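Local coordinates for protein vaginolysin (Gardnerella vaginalis, PDB 5IMY) that probably acts as a cholesterol-dependent cytolysin, a secreted toxin that binds cholesterol-containing host membranes and lyses cells by forming pores, at residues 92-97 and 231-236; 307-312 and 320-325. All blocks are in the same frame, centred on the assembly; numbering follows the deposited sequence.

Interaction 1. Residues 92-97 and 231-236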
loop_
_atom_site.group_PDB
_atom_site.type_symbol
_atom_site.label_atom_id
_atom_site.label_comp_id
_atom_site.label_asym_id
_atom_site.label_seq_id
_atom_site.Cartn_x
_atom_site.Cartn_y
_atom_site.Cartn_z
ATOM N N GLY A 92 -45.840 -18.003 -15.912
ATOM C CA GLY A 92 -47.201 -17.561 -15.688
ATOM C C GLY A 92 -47.649 -17.521 -14.241
ATOM O O GLY A 92 -48.798 -17.145 -13.980
ATOM N N ALA A 93 -46.791 -17.896 -13.296
ATOM C CA ALA A 93 -47.169 -17.860 -11.891
ATOM C C ALA A 93 -47.184 -16.428 -11.374
ATOM O O ALA A 93 -46.430 -15.570 -11.836
ATOM C CB ALA A 93 -46.204 -18.701 -11.054
ATOM N N LEU A 94 -48.058 -16.177 -10.402
ATOM C CA LEU A 94 -48.203 -14.866 -9.780
ATOM C C LEU A 94 -47.666 -14.910 -8.357
ATOM O O LEU A 94 -48.010 -15.814 -7.587
ATOM C CB LEU A 94 -49.668 -14.424 -9.761
ATOM C CG LEU A 94 -50.325 -14.082 -11.099
ATOM C CD1 LEU A 94 -51.814 -13.866 -10.898
ATOM C CD2 LEU A 94 -49.686 -12.850 -11.715
ATOM N N PHE A 95 -46.830 -13.933 -8.010
ATOM C CA PHE A 95 -46.323 -13.773 -6.655
ATOM C C PHE A 95 -46.588 -12.352 -6.184
ATOM O O PHE A 95 -46.974 -11.472 -6.957
ATOM C CB PHE A 95 -44.815 -14.042 -6.559
ATOM C CG PHE A 95 -44.361 -15.288 -7.258
ATOM C CD1 PHE A 95 -45.047 -16.479 -7.112
ATOM C CD2 PHE A 95 -43.232 -15.260 -8.056
ATOM C CE1 PHE A 95 -44.613 -17.622 -7.758
ATOM C CE2 PHE A 95 -42.796 -16.395 -8.704
ATOM C CZ PHE A 95 -43.487 -17.577 -8.555
ATOM N N ARG A 96 -46.366 -12.137 -4.892
ATOM C CA ARG A 96 -46.216 -10.798 -4.347
ATOM C C ARG A 96 -44.737 -10.455 -4.266
ATOM O O ARG A 96 -43.912 -11.292 -3.889
ATOM C CB ARG A 96 -46.847 -10.700 -2.957
ATOM C CG ARG A 96 -48.355 -10.807 -2.957
ATOM C CD ARG A 96 -48.895 -11.087 -1.567
ATOM N NE ARG A 96 -50.251 -11.626 -1.634
ATOM C CZ ARG A 96 -50.565 -12.915 -1.539
ATOM N NH1 ARG A 96 -49.625 -13.835 -1.354
ATOM N NH2 ARG A 96 -51.835 -13.289 -1.622
ATOM N N ALA A 97 -44.402 -9.221 -4.637
ATOM C CA ALA A 97 -43.045 -8.712 -4.462
ATOM C C ALA A 97 -42.861 -8.422 -2.975
ATOM O O ALA A 97 -42.922 -7.280 -2.513
ATOM C CB ALA A 97 -42.815 -7.474 -5.319
ATOM N N ASP A 231 -57.243 -9.530 -16.567
ATOM C CA ASP A 231 -56.949 -10.836 -17.139
ATOM C C ASP A 231 -55.498 -11.164 -16.794
ATOM O O ASP A 231 -54.731 -10.280 -16.414
ATOM C CB ASP A 231 -57.196 -10.873 -18.647
ATOM C CG ASP A 231 -55.912 -10.906 -19.457
ATOM O OD1 ASP A 231 -55.211 -11.941 -19.420
ATOM O OD2 ASP A 231 -55.609 -9.904 -20.139
ATOM N N PHE A 232 -55.107 -12.416 -16.999
ATOM C CA PHE A 232 -54.336 -13.171 -16.017
ATOM C C PHE A 232 -55.389 -13.821 -15.137
ATOM O O PHE A 232 -55.303 -15.008 -14.814
ATOM C CB PHE A 232 -53.392 -12.335 -15.138
ATOM C CG PHE A 232 -51.995 -12.180 -15.681
ATOM C CD1 PHE A 232 -51.175 -13.280 -15.862
ATOM C CD2 PHE A 232 -51.481 -10.918 -15.946
ATOM C CE1 PHE A 232 -49.880 -13.131 -16.335
ATOM C CE2 PHE A 232 -50.190 -10.765 -16.416
ATOM C CZ PHE A 232 -49.389 -11.870 -16.609
ATOM N N PHE A 233 -56.396 -13.027 -14.780
ATOM C CA PHE A 233 -57.485 -13.415 -13.908
ATOM C C PHE A 233 -58.766 -13.652 -14.704
ATOM O O PHE A 233 -58.857 -13.368 -15.900
ATOM C CB PHE A 233 -57.728 -12.327 -12.860
ATOM C CG PHE A 233 -56.478 -11.756 -12.261
ATOM C CD1 PHE A 233 -55.893 -12.355 -11.163
ATOM C CD2 PHE A 233 -55.902 -10.607 -12.783
ATOM C CE1 PHE A 233 -54.752 -11.832 -10.598
ATOM C CE2 PHE A 233 -54.757 -10.078 -12.221
ATOM C CZ PHE A 233 -54.182 -10.690 -11.126
ATOM N N ALA A 234 -59.787 -14.148 -14.003
ATOM C CA ALA A 234 -61.084 -14.466 -14.597
ATOM C C ALA A 234 -61.787 -13.202 -15.090
ATOM O O ALA A 234 -61.305 -12.086 -14.841
ATOM C CB ALA A 234 -61.961 -15.195 -13.579
ATOM N N PRO A 235 -62.908 -13.333 -15.804
ATOM C CA PRO A 235 -63.606 -12.144 -16.321
ATOM C C PRO A 235 -64.178 -11.176 -15.288
ATOM O O PRO A 235 -63.942 -9.969 -15.403
ATOM C CB PRO A 235 -64.718 -12.763 -17.180
ATOM C CG PRO A 235 -64.092 -14.013 -17.699
ATOM C CD PRO A 235 -63.301 -14.549 -16.534
ATOM N N CYS A 236 -64.936 -11.655 -14.296
ATOM C CA CYS A 236 -65.635 -10.766 -13.351
ATOM C C CYS A 236 -64.912 -10.779 -12.005
ATOM O O CYS A 236 -65.423 -11.232 -10.982
ATOM C CB CYS A 236 -67.100 -11.175 -13.214
ATOM S SG CYS A 236 -68.012 -11.242 -14.799
#
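The carbonyl O of Phe232 accepts a hydrogen bond from Arg113 NE, and Gly92 O takes another from NH2 of the same guanidinium group, whose charge may strengthen the grip on both oxygens. What passes directly between the segments is apolar. Leu94, on strand 94-96, reaches over with CG anti to its carbonyl carbon (chi1 -69°), and its isopropyl end forks between two phenylalanines. The CD2 methyl lies over one face of the Phe232 ring, loosely, 4.4 Å from Phe232 CD1. The CD1 methyl fits more closely, with Phe233 CE1 3.6 Å away and Phe233 CZ 4.0 Å from the same Leu94 CD1. Here the methyl meets the second ring obliquely.

The two phenylalanines also touch each other: Phe232 CB sits 3.8 Å above the Phe233 ring plane, offset toward its rim. Phe233 swings its ring toward the strand because CG, too, is anti to the carbonyl carbon (chi1 -43°). Beyond the leucine, the Phe232 ring meets Tyr255 of strand 253-261 at about 50°, and Phe233 packs on Leu25 and Leu29 of helix 22-30, while farther along the loop Cys236 is disulfide-bonded to Cys18. Leu94 thus joins strand 94-96 to the loop 231-236, and Phe233 carries the contact on to that helix. With all three touching residues buried, the direct contact probably rests on close fit and exclusion of water, the directional polar hold coming from outside the two segments.

Interaction 2. Residues 307-312 and 320-325. Unlike the reference sequence in segment 307-312: Cys307 (reference Thr). Unlike the reference sequence in segment 320-325: Cys322 (reference Ile).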
loop_
_atom_site.group_PDB
_atom_site.type_symbol
_atom_site.label_atom_id
_atom_site.label_comp_id
_atom_site.label_asym_id
_atom_site.label_seq_id
_atom_site.Cartn_x
_atom_site.Cartn_y
_atom_site.Cartn_z
ATOM N N CYS A 307 -14.193 -28.276 -6.458
ATOM C CA CYS A 307 -15.290 -28.993 -5.821
ATOM C C CYS A 307 -16.590 -28.476 -6.419
ATOM O O CYS A 307 -16.928 -27.301 -6.243
ATOM C CB CYS A 307 -15.250 -28.793 -4.302
ATOM S SG CYS A 307 -16.755 -29.202 -3.378
ATOM N N ALA A 308 -17.307 -29.345 -7.132
ATOM C CA ALA A 308 -18.473 -28.951 -7.916
ATOM C C ALA A 308 -19.665 -29.794 -7.503
ATOM O O ALA A 308 -19.607 -31.022 -7.592
ATOM C CB ALA A 308 -18.213 -29.125 -9.413
ATOM N N VAL A 309 -20.747 -29.145 -7.082
ATOM C CA VAL A 309 -22.003 -29.823 -6.786
ATOM C C VAL A 309 -23.017 -29.403 -7.838
ATOM O O VAL A 309 -23.205 -28.207 -8.092
ATOM C CB VAL A 309 -22.508 -29.515 -5.364
ATOM C CG1 VAL A 309 -21.368 -29.655 -4.370
ATOM C CG2 VAL A 309 -23.152 -28.128 -5.271
ATOM N N ILE A 310 -23.655 -30.385 -8.456
ATOM C CA ILE A 310 -24.593 -30.157 -9.548
ATOM C C ILE A 310 -26.005 -30.355 -9.020
ATOM O O ILE A 310 -26.252 -31.228 -8.179
ATOM C CB ILE A 310 -24.281 -31.096 -10.728
ATOM C CG1 ILE A 310 -22.820 -30.903 -11.160
ATOM C CG2 ILE A 310 -25.215 -30.822 -11.898
ATOM C CD1 ILE A 310 -22.295 -31.959 -12.099
ATOM N N LEU A 311 -26.931 -29.534 -9.505
ATOM C CA LEU A 311 -28.295 -29.489 -8.998
ATOM C C LEU A 311 -29.255 -30.048 -10.039
ATOM O O LEU A 311 -29.153 -29.726 -11.227
ATOM C CB LEU A 311 -28.702 -28.057 -8.637
ATOM C CG LEU A 311 -27.589 -27.007 -8.550
ATOM C CD1 LEU A 311 -28.171 -25.612 -8.677
ATOM C CD2 LEU A 311 -26.811 -27.151 -7.250
ATOM N N GLY A 312 -30.190 -30.881 -9.586
ATOM C CA GLY A 312 -31.157 -31.488 -10.479
ATOM C C GLY A 312 -32.494 -31.764 -9.825
ATOM O O GLY A 312 -33.296 -30.846 -9.632
ATOM N N LYS A 320 -20.044 -35.975 -4.599
ATOM C CA LYS A 320 -19.850 -37.079 -3.665
ATOM C C LYS A 320 -19.090 -36.532 -2.464
ATOM O O LYS A 320 -19.692 -35.932 -1.567
ATOM C CB LYS A 320 -19.123 -38.285 -4.287
ATOM C CG LYS A 320 -20.064 -39.451 -4.545
ATOM C CD LYS A 320 -19.926 -40.067 -5.924
ATOM C CE LYS A 320 -21.233 -40.729 -6.327
ATOM N NZ LYS A 320 -21.026 -42.016 -7.032
ATOM N N VAL A 321 -17.769 -36.706 -2.447
ATOM C CA VAL A 321 -16.928 -36.158 -1.391
ATOM C C VAL A 321 -16.170 -34.928 -1.869
ATOM O O VAL A 321 -15.528 -34.248 -1.052
ATOM C CB VAL A 321 -15.969 -37.251 -0.865
ATOM C CG1 VAL A 321 -15.041 -36.723 0.220
ATOM C CG2 VAL A 321 -16.784 -38.431 -0.336
ATOM N N CYS A 322 -16.253 -34.605 -3.160
ATOM C CA CYS A 322 -15.678 -33.400 -3.743
ATOM C C CYS A 322 -14.161 -33.490 -3.838
ATOM O O CYS A 322 -13.457 -33.572 -2.826
ATOM C CB CYS A 322 -16.097 -32.151 -2.961
ATOM S SG CYS A 322 -17.199 -31.099 -3.939
ATOM N N THR A 323 -13.663 -33.484 -5.074
ATOM C CA THR A 323 -12.241 -33.553 -5.376
ATOM C C THR A 323 -12.053 -33.421 -6.879
ATOM O O THR A 323 -12.758 -34.073 -7.657
ATOM C CB THR A 323 -11.620 -34.861 -4.874
ATOM O OG1 THR A 323 -10.416 -35.127 -5.603
ATOM C CG2 THR A 323 -12.585 -36.035 -5.042
ATOM N N GLY A 324 -11.122 -32.578 -7.301
ATOM C CA GLY A 324 -10.904 -32.371 -8.717
ATOM C C GLY A 324 -9.992 -31.191 -8.957
ATOM O O GLY A 324 -9.552 -30.508 -8.028
ATOM N N ASN A 325 -9.716 -30.968 -10.242
ATOM C CA ASN A 325 -8.869 -29.866 -10.676
ATOM C C ASN A 325 -9.532 -29.141 -11.840
ATOM O O ASN A 325 -10.686 -29.422 -12.171
ATOM C CB ASN A 325 -7.485 -30.385 -11.073
ATOM C CG ASN A 325 -7.559 -31.638 -11.918
ATOM O OD1 ASN A 325 -8.135 -31.632 -13.005
ATOM N ND2 ASN A 325 -6.973 -32.720 -11.425
#
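From CB outward, the Cys307 side chain runs straight into a disulfide with Cys322. The S-S bond sets CB of Cys307 at 3.0 Å from Cys322 SG and 3.7 Å from Cys322 CB. SG is anti to the backbone N (chi1 163°), which carries it off the strand to the covalent link: Cys307 SG to Cys322 SG is 2.0 Å. The torsion about that S-S bond is 80°, near the relaxed right angle. Any strain probably falls on Cys322, whose chi1 of -112° is away from a staggered value. The bridge draws the main chains close, with Cys307 CA and Cys322 CA 4.9 Å apart. On the far side of the link, Cys322 SG comes 3.6 Å from Ala308 N and 4.4 Å from Val309 CG1, so it rests against the strand just past Cys307.

Nearby, a backbone hydrogen bond between Gly324 and Val306 adds a second tie, and Asn325 N-caps helix 326-335 through OD1 and the N of Thr328. Strand 305-311 pairs on its other side with strand 263-271. Both cysteines differ from the reference sequence, Thr and Ile there, which could not form this bridge. The setting itself is that of the cholesterol-dependent cytolysins: a short piece of chain covers the edge strand of the central sheet, and in relatives it is thought to swing away when monomers pair, a movement this disulfide would probably block.

From the N terminus, the chain passes helix 22-30 and reaches strand 94-96. Interaction 1 then closes a long loop when residues 231-236 come back to it, with 41 helical and 32 strand residues among those between. Interaction 2 opens only afterwards and closes a short one, between strand 305-311 and the stretch before helix 326-335. The two are in series, neither nested nor crossing. Both join onto one antiparallel sheet, which runs from 94-96 through 253-261, 208-223 and 263-271 to 305-311. Interaction 1 brings the 231-236 loop, and with it helix 22-30, to strand 94-96, while interaction 2 fastens the chain before helix 326-335 to strand 305-311, their nearest atoms about 17 Å apart.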